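Local coordinates for protein X-PRO dipeptidase (Streptococcus pyogenes M1 GAS, PDB 3O5V) that probably hydrolyses dipeptides ending in proline as a manganese-dependent M24B peptidase, and is represented here by its creatinase/prolidase N-terminal domain alone, at residues L19-D24 with T115-Q120; P25-Y30 with P126-M131; H39-F44 with P58-A63. All coordinates share one frame; numbering follows the deposited sequence.

Overall arrangement
The chain first lays down helix 3-14 and strand 19-22, then helix 25-32. A loop ending in residues 39-43 and the strands 44-48 and 54-58 follow. Contact 3 closes the shortest loop, joining the approach to this strand pair with its exit into helix 62-68. Contact 1 returns from the loop before strand 120-123 to strand 19-22, on one face of the mixed sheet. Contact 2 brings helix 125-129, the last of this construct, to helix 25-32. Contacts 1 and 2 therefore cross along the chain, and both enclose contact 3. Phe22 packs on Thr27 and Val128, Ile21 on Phe44, and Ile28 on Leu43, so all three contacts touch one another.

Contact 1. Residues L19-D24 with T115-Q120; sequences LAIFSD and TIFSGQ
In Phe117, CG lies anti to the carbonyl carbon (chi1 -60°), which sends the ring from its loop toward the strand 19-22. In Ile21, CG1 also lies anti to the carbonyl carbon, and an extended chi2 of -177° carries CD1 straight out to the ring. The two side chains come from opposite directions. Ile21 CD1 ends over one face of the phenyl group, 3.9 Å from Phe117 CE2. The other face is covered by Ile116 CG2 of the same loop, so the ring lies between two aliphatic groups. Leu19 crosses Phe117 at about a right angle. Its CD1 meets the ring obliquely, 3.4 Å from Phe117 CE1, a tight approach. Both side-chain torsions of Leu19 are away from the common values, so the fine placement of its methyls deserves some caution. The backbones stay well apart, with Leu19 CA 9.8 Å from Gly119 CA. No hydrogen bond crosses, and the contact is made by side chains alone.

Strand 19-22 is an inner strand of the six-stranded mixed sheet of the creatinase/prolidase N-terminal domain. It runs between the parallel strand 97-100 and the antiparallel strand 44-48. Its side chains alternate across the sheet. Leu19 and Ile21 face Phe117, whereas Ala20 and Phe22 meet helix 3-14 on the other side. The loop 115-119 links helix 107-114 to the outermost strand 120-123, and Phe117 turns inward from it to fill a buried apolar layer. Phe46 of strand 44-48 also touches both Ile21 and Phe117. A glycerol, probably from the crystallisation liquor, lies about 4 Å from the Leu19 side chain.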
loop_
_atom_site.group_PDB
_atom_site.type_symbol
_atom_site.label_atom_id
_atom_site.label_comp_id
_atom_site.label_asym_id
_atom_site.label_seq_id
_atom_site.Cartn_x
_atom_site.Cartn_y
_atom_site.Cartn_z
ATOM N N LEU A 19 10.052 1.813 0.139
ATOM C CA LEU A 19 8.610 1.571 -0.040
ATOM C C LEU A 19 8.046 0.638 1.026
ATOM O O LEU A 19 8.622 -0.416 1.295
ATOM C CB LEU A 19 8.373 0.914 -1.406
ATOM C CG LEU A 19 7.151 1.195 -2.300
ATOM C CD1 LEU A 19 6.688 -0.038 -3.105
ATOM C CD2 LEU A 19 5.961 1.886 -1.636
ATOM N N ALA A 20 6.919 1.018 1.623
ATOM C CA ALA A 20 6.135 0.098 2.452
ATOM C C ALA A 20 4.800 -0.132 1.756
ATOM O O ALA A 20 4.190 0.821 1.246
ATOM C CB ALA A 20 5.914 0.665 3.851
ATOM N N ILE A 21 4.353 -1.386 1.721
ATOM C CA ILE A 21 3.064 -1.722 1.116
ATOM C C ILE A 21 2.155 -2.318 2.164
ATOM O O ILE A 21 2.392 -3.437 2.638
ATOM C CB ILE A 21 3.194 -2.715 -0.097
ATOM C CG1 ILE A 21 4.238 -2.220 -1.104
ATOM C CG2 ILE A 21 1.829 -2.958 -0.737
ATOM C CD1 ILE A 21 4.376 -3.104 -2.359
ATOM N N PHE A 22 1.127 -1.573 2.558
ATOM C CA PHE A 22 0.182 -2.109 3.535
ATOM C C PHE A 22 -0.991 -2.783 2.833
ATOM O O PHE A 22 -1.423 -2.309 1.783
ATOM C CB PHE A 22 -0.277 -1.008 4.493
ATOM C CG PHE A 22 0.853 -0.401 5.282
ATOM C CD1 PHE A 22 1.243 -0.952 6.503
ATOM C CD2 PHE A 22 1.548 0.704 4.789
ATOM C CE1 PHE A 22 2.305 -0.390 7.238
ATOM C CE2 PHE A 22 2.604 1.277 5.510
ATOM C CZ PHE A 22 2.986 0.717 6.737
ATOM N N SER A 23 -1.473 -3.902 3.386
ATOM C CA SER A 23 -2.603 -4.633 2.781
ATOM C C SER A 23 -3.750 -4.918 3.760
ATOM O O SER A 23 -4.884 -5.170 3.331
ATOM C CB SER A 23 -2.133 -5.940 2.123
ATOM O OG SER A 23 -1.431 -6.726 3.076
ATOM N N ASP A 24 -3.458 -4.911 5.068
ATOM C CA ASP A 24 -4.430 -5.322 6.069
ATOM C C ASP A 24 -5.383 -4.149 6.254
ATOM O O ASP A 24 -4.922 -3.044 6.594
ATOM C CB ASP A 24 -3.699 -5.652 7.391
ATOM C CG ASP A 24 -4.615 -6.259 8.466
ATOM O OD1 ASP A 24 -5.825 -5.947 8.537
ATOM O OD2 ASP A 24 -4.089 -7.054 9.271
ATOM N N THR A 115 5.192 -9.293 -9.671
ATOM C CA THR A 115 5.140 -9.069 -11.114
ATOM C C THR A 115 5.325 -7.589 -11.446
ATOM O O THR A 115 5.574 -7.245 -12.601
ATOM C CB THR A 115 3.837 -9.575 -11.778
ATOM O OG1 THR A 115 2.722 -8.733 -11.403
ATOM C CG2 THR A 115 3.567 -11.036 -11.431
ATOM N N ILE A 116 5.203 -6.730 -10.429
ATOM C CA ILE A 116 5.335 -5.270 -10.568
ATOM C C ILE A 116 6.651 -4.772 -9.992
ATOM O O ILE A 116 7.318 -3.930 -10.601
ATOM C CB ILE A 116 4.165 -4.524 -9.842
ATOM C CG1 ILE A 116 2.824 -4.892 -10.456
ATOM C CG2 ILE A 116 4.364 -2.997 -9.859
ATOM C CD1 ILE A 116 1.649 -4.551 -9.573
ATOM N N PHE A 117 7.002 -5.261 -8.803
ATOM C CA PHE A 117 8.189 -4.814 -8.091
ATOM C C PHE A 117 9.225 -5.928 -8.101
ATOM O O PHE A 117 8.961 -7.050 -7.648
ATOM C CB PHE A 117 7.853 -4.453 -6.637
ATOM C CG PHE A 117 6.835 -3.354 -6.496
ATOM C CD1 PHE A 117 7.237 -2.018 -6.456
ATOM C CD2 PHE A 117 5.474 -3.656 -6.399
ATOM C CE1 PHE A 117 6.298 -0.993 -6.323
ATOM C CE2 PHE A 117 4.518 -2.635 -6.273
ATOM C CZ PHE A 117 4.937 -1.302 -6.235
ATOM N N SER A 118 10.411 -5.615 -8.601
ATOM C CA SER A 118 11.455 -6.616 -8.679
ATOM C C SER A 118 12.369 -6.558 -7.460
ATOM O O SER A 118 13.248 -7.401 -7.309
ATOM C CB SER A 118 12.235 -6.484 -9.999
ATOM O OG SER A 118 12.870 -5.224 -10.060
ATOM N N GLY A 119 12.125 -5.595 -6.567
ATOM C CA GLY A 119 12.932 -5.440 -5.354
ATOM C C GLY A 119 12.798 -6.536 -4.308
ATOM O O GLY A 119 11.971 -7.445 -4.437
ATOM N N GLN A 120 13.619 -6.439 -3.266
ATOM C CA GLN A 120 13.609 -7.372 -2.148
ATOM C C GLN A 120 12.512 -7.024 -1.148
ATOM O O GLN A 120 12.455 -5.890 -0.670
ATOM C CB GLN A 120 14.955 -7.299 -1.423
ATOM C CG GLN A 120 15.318 -8.548 -0.677
ATOM C CD GLN A 120 15.586 -9.704 -1.628
ATOM O OE1 GLN A 120 15.227 -10.845 -1.348
ATOM N NE2 GLN A 120 16.202 -9.405 -2.779
#

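Contact 2. Residues P25-Y30 with P126-M131; sequences PVTINY and PYVQGM
The Tyr30 ring has the CE methyl of Met131 over the centre of one face. This residue is a selenomethionine. Its CE is 3.8 Å from the centroid of the Tyr30 ring and 12° off the ring normal, a CH-pi contact. The selenium approaches the same ring obliquely, with Met131 SE 4.6 Å from the Tyr30 centroid. A bend at chi3 (-56°) turns CE back over the ring. The two side chains slide past each other in opposite directions, which brings Tyr30 OH beside CB of Met131.

About one turn earlier on helix 25-32, Thr27 meets Val128, and the two side chains reach toward each other tip to tip. Thr27 CG2 is 3.9 Å from Val128 CG2. Thr27 OG1 also lies near Val128 CG1, and its polar partner is Glu101 OE2, to which it is hydrogen-bonded. Phe22 of strand 19-22 packs against both Thr27 and Val128. Tyr30 also touches Lys4 of helix 3-14. The pairing joins helix 25-32 to helix 125-129, the last of this N-terminal domain construct, through the methyl groups of Thr27 and Val128 and, nearer the solvent, a Met-aromatic contact.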
loop_
_atom_site.group_PDB
_atom_site.type_symbol
_atom_site.label_atom_id
_atom_site.label_comp_id
_atom_site.label_asym_id
_atom_site.label_seq_id
_atom_site.Cartn_x
_atom_site.Cartn_y
_atom_site.Cartn_z
ATOM N N PRO A 25 -6.700 -4.365 6.029
ATOM C CA PRO A 25 -7.666 -3.270 6.243
ATOM C C PRO A 25 -7.557 -2.614 7.628
ATOM O O PRO A 25 -7.786 -1.396 7.767
ATOM C CB PRO A 25 -9.013 -3.977 6.118
ATOM C CG PRO A 25 -8.750 -5.094 5.147
ATOM C CD PRO A 25 -7.356 -5.572 5.490
ATOM N N VAL A 26 -7.199 -3.395 8.644
ATOM C CA VAL A 26 -7.094 -2.846 10.010
ATOM C C VAL A 26 -5.925 -1.878 10.145
ATOM O O VAL A 26 -6.072 -0.801 10.748
ATOM C CB VAL A 26 -7.028 -3.976 11.084
ATOM C CG1 VAL A 26 -6.807 -3.394 12.479
ATOM C CG2 VAL A 26 -8.324 -4.852 11.015
ATOM N N THR A 27 -4.768 -2.256 9.580
ATOM C CA THR A 27 -3.592 -1.381 9.561
ATOM C C THR A 27 -3.869 -0.136 8.721
ATOM O O THR A 27 -3.470 0.965 9.098
ATOM C CB THR A 27 -2.332 -2.114 9.020
ATOM O OG1 THR A 27 -2.237 -3.414 9.624
ATOM C CG2 THR A 27 -1.059 -1.322 9.364
ATOM N N ILE A 28 -4.541 -0.302 7.583
ATOM C CA ILE A 28 -4.827 0.844 6.716
ATOM C C ILE A 28 -5.738 1.856 7.438
ATOM O O ILE A 28 -5.523 3.070 7.351
ATOM C CB ILE A 28 -5.387 0.393 5.326
ATOM C CG1 ILE A 28 -4.265 -0.308 4.524
ATOM C CG2 ILE A 28 -5.949 1.588 4.554
ATOM C CD1 ILE A 28 -4.721 -0.920 3.157
ATOM N N ASN A 29 -6.724 1.357 8.180
ATOM C CA ASN A 29 -7.607 2.241 8.962
ATOM C C ASN A 29 -6.825 2.916 10.107
ATOM O O ASN A 29 -7.001 4.120 10.404
ATOM C CB ASN A 29 -8.795 1.435 9.497
ATOM C CG ASN A 29 -9.935 2.310 9.997
ATOM O OD1 ASN A 29 -10.117 3.437 9.535
ATOM N ND2 ASN A 29 -10.742 1.765 10.909
ATOM N N TYR A 30 -5.935 2.155 10.732
ATOM C CA TYR A 30 -5.062 2.711 11.771
ATOM C C TYR A 30 -4.276 3.905 11.225
ATOM O O TYR A 30 -4.206 4.965 11.862
ATOM C CB TYR A 30 -4.113 1.633 12.283
ATOM C CG TYR A 30 -3.333 2.015 13.532
ATOM C CD1 TYR A 30 -3.630 1.424 14.761
ATOM C CD2 TYR A 30 -2.289 2.938 13.475
ATOM C CE1 TYR A 30 -2.897 1.756 15.915
ATOM C CE2 TYR A 30 -1.561 3.292 14.626
ATOM C CZ TYR A 30 -1.877 2.699 15.836
ATOM O OH TYR A 30 -1.156 3.032 16.975
ATOM N N PRO A 126 6.753 -6.558 12.422
ATOM C CA PRO A 126 7.388 -6.016 13.630
ATOM C C PRO A 126 7.138 -4.516 13.820
ATOM O O PRO A 126 6.847 -4.088 14.935
ATOM C CB PRO A 126 8.883 -6.287 13.400
ATOM C CG PRO A 126 8.898 -7.519 12.555
ATOM C CD PRO A 126 7.719 -7.343 11.618
ATOM N N TYR A 127 7.237 -3.728 12.753
ATOM C CA TYR A 127 6.921 -2.304 12.867
ATOM C C TYR A 127 5.453 -2.098 13.263
ATOM O O TYR A 127 5.152 -1.340 14.189
ATOM C CB TYR A 127 7.242 -1.527 11.579
ATOM C CG TYR A 127 6.872 -0.063 11.700
ATOM C CD1 TYR A 127 7.781 0.861 12.224
ATOM C CD2 TYR A 127 5.598 0.392 11.333
ATOM C CE1 TYR A 127 7.445 2.210 12.365
ATOM C CE2 TYR A 127 5.247 1.739 11.472
ATOM C CZ TYR A 127 6.178 2.639 11.990
ATOM O OH TYR A 127 5.852 3.965 12.123
ATOM N N VAL A 128 4.548 -2.775 12.557
ATOM C CA VAL A 128 3.109 -2.661 12.810
ATOM C C VAL A 128 2.750 -3.018 14.255
ATOM O O VAL A 128 2.099 -2.237 14.943
ATOM C CB VAL A 128 2.298 -3.486 11.785
ATOM C CG1 VAL A 128 0.831 -3.654 12.212
ATOM C CG2 VAL A 128 2.398 -2.821 10.412
ATOM N N GLN A 129 3.206 -4.176 14.721
ATOM C CA GLN A 129 2.954 -4.598 16.099
ATOM C C GLN A 129 3.466 -3.583 17.150
ATOM O O GLN A 129 2.859 -3.430 18.212
ATOM C CB GLN A 129 3.526 -6.003 16.344
ATOM C CG GLN A 129 2.688 -7.135 15.738
ATOM C CD GLN A 129 3.466 -8.442 15.575
ATOM O OE1 GLN A 129 2.889 -9.493 15.273
ATOM N NE2 GLN A 129 4.780 -8.381 15.765
ATOM N N GLY A 130 4.549 -2.873 16.832
ATOM C CA GLY A 130 5.155 -1.909 17.753
ATOM C C GLY A 130 4.624 -0.478 17.776
ATOM O O GLY A 130 5.172 0.358 18.497
HETATM N N MSE A 131 3.576 -0.185 16.997
HETATM C CA MSE A 131 3.027 1.183 16.899
HETATM C C MSE A 131 2.300 1.625 18.167
HETATM O O MSE A 131 1.347 0.973 18.606
HETATM C CB MSE A 131 2.079 1.312 15.701
HETATM C CG MSE A 131 2.730 1.053 14.349
HETATM SE SE MSE A 131 1.497 1.252 12.816
HETATM C CE MSE A 131 0.089 -0.013 13.352
#

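Contact 3. Residues H39-F44 with P58-A63; sequences HERQLF and PALEVA
Arg41 lays the aliphatic part of its side chain across the ring of Pro58. Its CB is 3.6 Å from Pro58 CG, and further out Arg41 CD is 3.6 Å from Pro58 CB. The chain is extended from CG to NE, so it passes over the proline and on to Leu60. With CG between the backbone N and the carbonyl carbon (chi1 69°), Leu60 brings CD2 over one face of the guanidinium, displaced toward its rim, 3.6 Å from Arg41 NH1. Leu60 thus covers part of that face. Arg41 NE forms a salt bridge with Asp78 OD1, and NH2 is also hydrogen-bonded outside the two segments.

The next backbone group also presses on the proline. Gln42 O lies 3.2 Å from Pro58 CD, and this buried carbonyl has no hydrogen-bond partner in the model. Gln42 N is bonded to Tyr76 OH. After Pro58 the chain turns at once, with Glu61 N bonded to Pro58 O at 2.8 Å.

The contact lies at the open end of the antiparallel pair, where strand 44-48 begins and strand 54-58 ends. Residues 39-43, the end of the loop after helix 25-32, bring the chain into the first strand, and Pro58 to Glu61 lead from the second into helix 62-68. Gln42 also packs on Pro82 and Trp83 of helix 82-89.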
loop_
_atom_site.group_PDB
_atom_site.type_symbol
_atom_site.label_atom_id
_atom_site.label_comp_id
_atom_site.label_asym_id
_atom_site.label_seq_id
_atom_site.Cartn_x
_atom_site.Cartn_y
_atom_site.Cartn_z
ATOM N N HIS A 39 -13.385 -7.631 0.202
ATOM C CA HIS A 39 -13.913 -8.940 -0.200
ATOM C C HIS A 39 -12.814 -9.693 -0.963
ATOM O O HIS A 39 -11.743 -9.928 -0.411
ATOM C CB HIS A 39 -15.218 -8.797 -1.017
ATOM C CG HIS A 39 -16.258 -7.928 -0.370
ATOM N ND1 HIS A 39 -16.760 -8.171 0.890
ATOM C CD2 HIS A 39 -16.915 -6.831 -0.827
ATOM C CE1 HIS A 39 -17.665 -7.254 1.192
ATOM N NE2 HIS A 39 -17.783 -6.432 0.165
ATOM N N GLU A 40 -13.060 -10.039 -2.227
ATOM C CA GLU A 40 -12.051 -10.729 -3.037
ATOM C C GLU A 40 -11.173 -9.742 -3.832
ATOM O O GLU A 40 -10.175 -10.132 -4.437
ATOM C CB GLU A 40 -12.729 -11.745 -3.966
ATOM N N ARG A 41 -11.541 -8.465 -3.802
ATOM C CA ARG A 41 -10.858 -7.446 -4.596
ATOM C C ARG A 41 -9.566 -6.954 -3.930
ATOM O O ARG A 41 -9.309 -7.233 -2.765
ATOM C CB ARG A 41 -11.802 -6.277 -4.888
ATOM C CG ARG A 41 -13.019 -6.666 -5.746
ATOM C CD ARG A 41 -13.794 -5.446 -6.235
ATOM N NE ARG A 41 -14.990 -5.851 -6.966
ATOM C CZ ARG A 41 -16.147 -6.204 -6.397
ATOM N NH1 ARG A 41 -16.296 -6.189 -5.081
ATOM N NH2 ARG A 41 -17.167 -6.572 -7.157
ATOM N N GLN A 42 -8.757 -6.217 -4.683
ATOM C CA GLN A 42 -7.471 -5.741 -4.167
ATOM C C GLN A 42 -7.572 -4.425 -3.386
ATOM O O GLN A 42 -8.346 -3.543 -3.741
ATOM C CB GLN A 42 -6.474 -5.594 -5.316
ATOM C CG GLN A 42 -6.263 -6.899 -6.111
ATOM C CD GLN A 42 -5.616 -8.012 -5.286
ATOM O OE1 GLN A 42 -4.860 -7.755 -4.343
ATOM N NE2 GLN A 42 -5.902 -9.265 -5.655
ATOM N N LEU A 43 -6.756 -4.312 -2.341
ATOM C CA LEU A 43 -6.623 -3.106 -1.520
ATOM C C LEU A 43 -5.153 -2.990 -1.122
ATOM O O LEU A 43 -4.614 -3.924 -0.547
ATOM C CB LEU A 43 -7.492 -3.234 -0.262
ATOM C CG LEU A 43 -7.226 -2.260 0.887
ATOM C CD1 LEU A 43 -7.676 -0.846 0.499
ATOM C CD2 LEU A 43 -7.918 -2.750 2.156
ATOM N N PHE A 44 -4.509 -1.861 -1.439
ATOM C CA PHE A 44 -3.119 -1.608 -1.008
ATOM C C PHE A 44 -2.905 -0.142 -0.668
ATOM O O PHE A 44 -3.454 0.756 -1.341
ATOM C CB PHE A 44 -2.076 -1.991 -2.088
ATOM C CG PHE A 44 -2.032 -3.452 -2.431
ATOM C CD1 PHE A 44 -1.518 -4.386 -1.525
ATOM C CD2 PHE A 44 -2.459 -3.895 -3.694
ATOM C CE1 PHE A 44 -1.463 -5.750 -1.859
ATOM C CE2 PHE A 44 -2.422 -5.247 -4.030
ATOM C CZ PHE A 44 -1.915 -6.178 -3.117
ATOM N N PRO A 58 -10.710 -0.952 -4.940
ATOM C CA PRO A 58 -11.735 -1.158 -5.972
ATOM C C PRO A 58 -12.434 0.156 -6.313
ATOM O O PRO A 58 -12.641 0.997 -5.423
ATOM C CB PRO A 58 -12.733 -2.095 -5.298
ATOM C CG PRO A 58 -11.988 -2.717 -4.139
ATOM C CD PRO A 58 -10.994 -1.701 -3.706
ATOM N N ALA A 59 -12.816 0.319 -7.580
ATOM C CA ALA A 59 -13.499 1.529 -8.048
ATOM C C ALA A 59 -14.678 1.868 -7.147
ATOM O O ALA A 59 -14.933 3.035 -6.868
ATOM C CB ALA A 59 -13.987 1.336 -9.475
ATOM N N LEU A 60 -15.395 0.844 -6.688
ATOM C CA LEU A 60 -16.580 1.084 -5.852
ATOM C C LEU A 60 -16.264 1.793 -4.518
ATOM O O LEU A 60 -17.167 2.381 -3.886
ATOM C CB LEU A 60 -17.361 -0.213 -5.644
ATOM C CG LEU A 60 -16.741 -1.314 -4.777
ATOM C CD1 LEU A 60 -17.132 -1.098 -3.326
ATOM C CD2 LEU A 60 -17.229 -2.675 -5.242
ATOM N N GLU A 61 -14.996 1.742 -4.106
ATOM C CA GLU A 61 -14.540 2.390 -2.852
ATOM C C GLU A 61 -13.964 3.809 -2.997
ATOM O O GLU A 61 -13.711 4.482 -1.982
ATOM C CB GLU A 61 -13.474 1.516 -2.171
ATOM C CG GLU A 61 -13.953 0.177 -1.686
ATOM C CD GLU A 61 -14.835 0.250 -0.452
ATOM O OE1 GLU A 61 -15.005 1.354 0.127
ATOM O OE2 GLU A 61 -15.340 -0.820 -0.047
ATOM N N VAL A 62 -13.719 4.254 -4.233
ATOM C CA VAL A 62 -13.011 5.533 -4.464
ATOM C C VAL A 62 -13.695 6.718 -3.772
ATOM O O VAL A 62 -13.041 7.501 -3.059
ATOM C CB VAL A 62 -12.794 5.836 -5.991
ATOM C CG1 VAL A 62 -12.216 7.229 -6.194
ATOM C CG2 VAL A 62 -11.863 4.809 -6.615
ATOM N N ALA A 63 -15.002 6.839 -3.975
ATOM C CA ALA A 63 -15.770 7.967 -3.430
ATOM C C ALA A 63 -15.683 8.039 -1.904
ATOM O O ALA A 63 -15.374 9.091 -1.351
ATOM C CB ALA A 63 -17.219 7.904 -3.885
#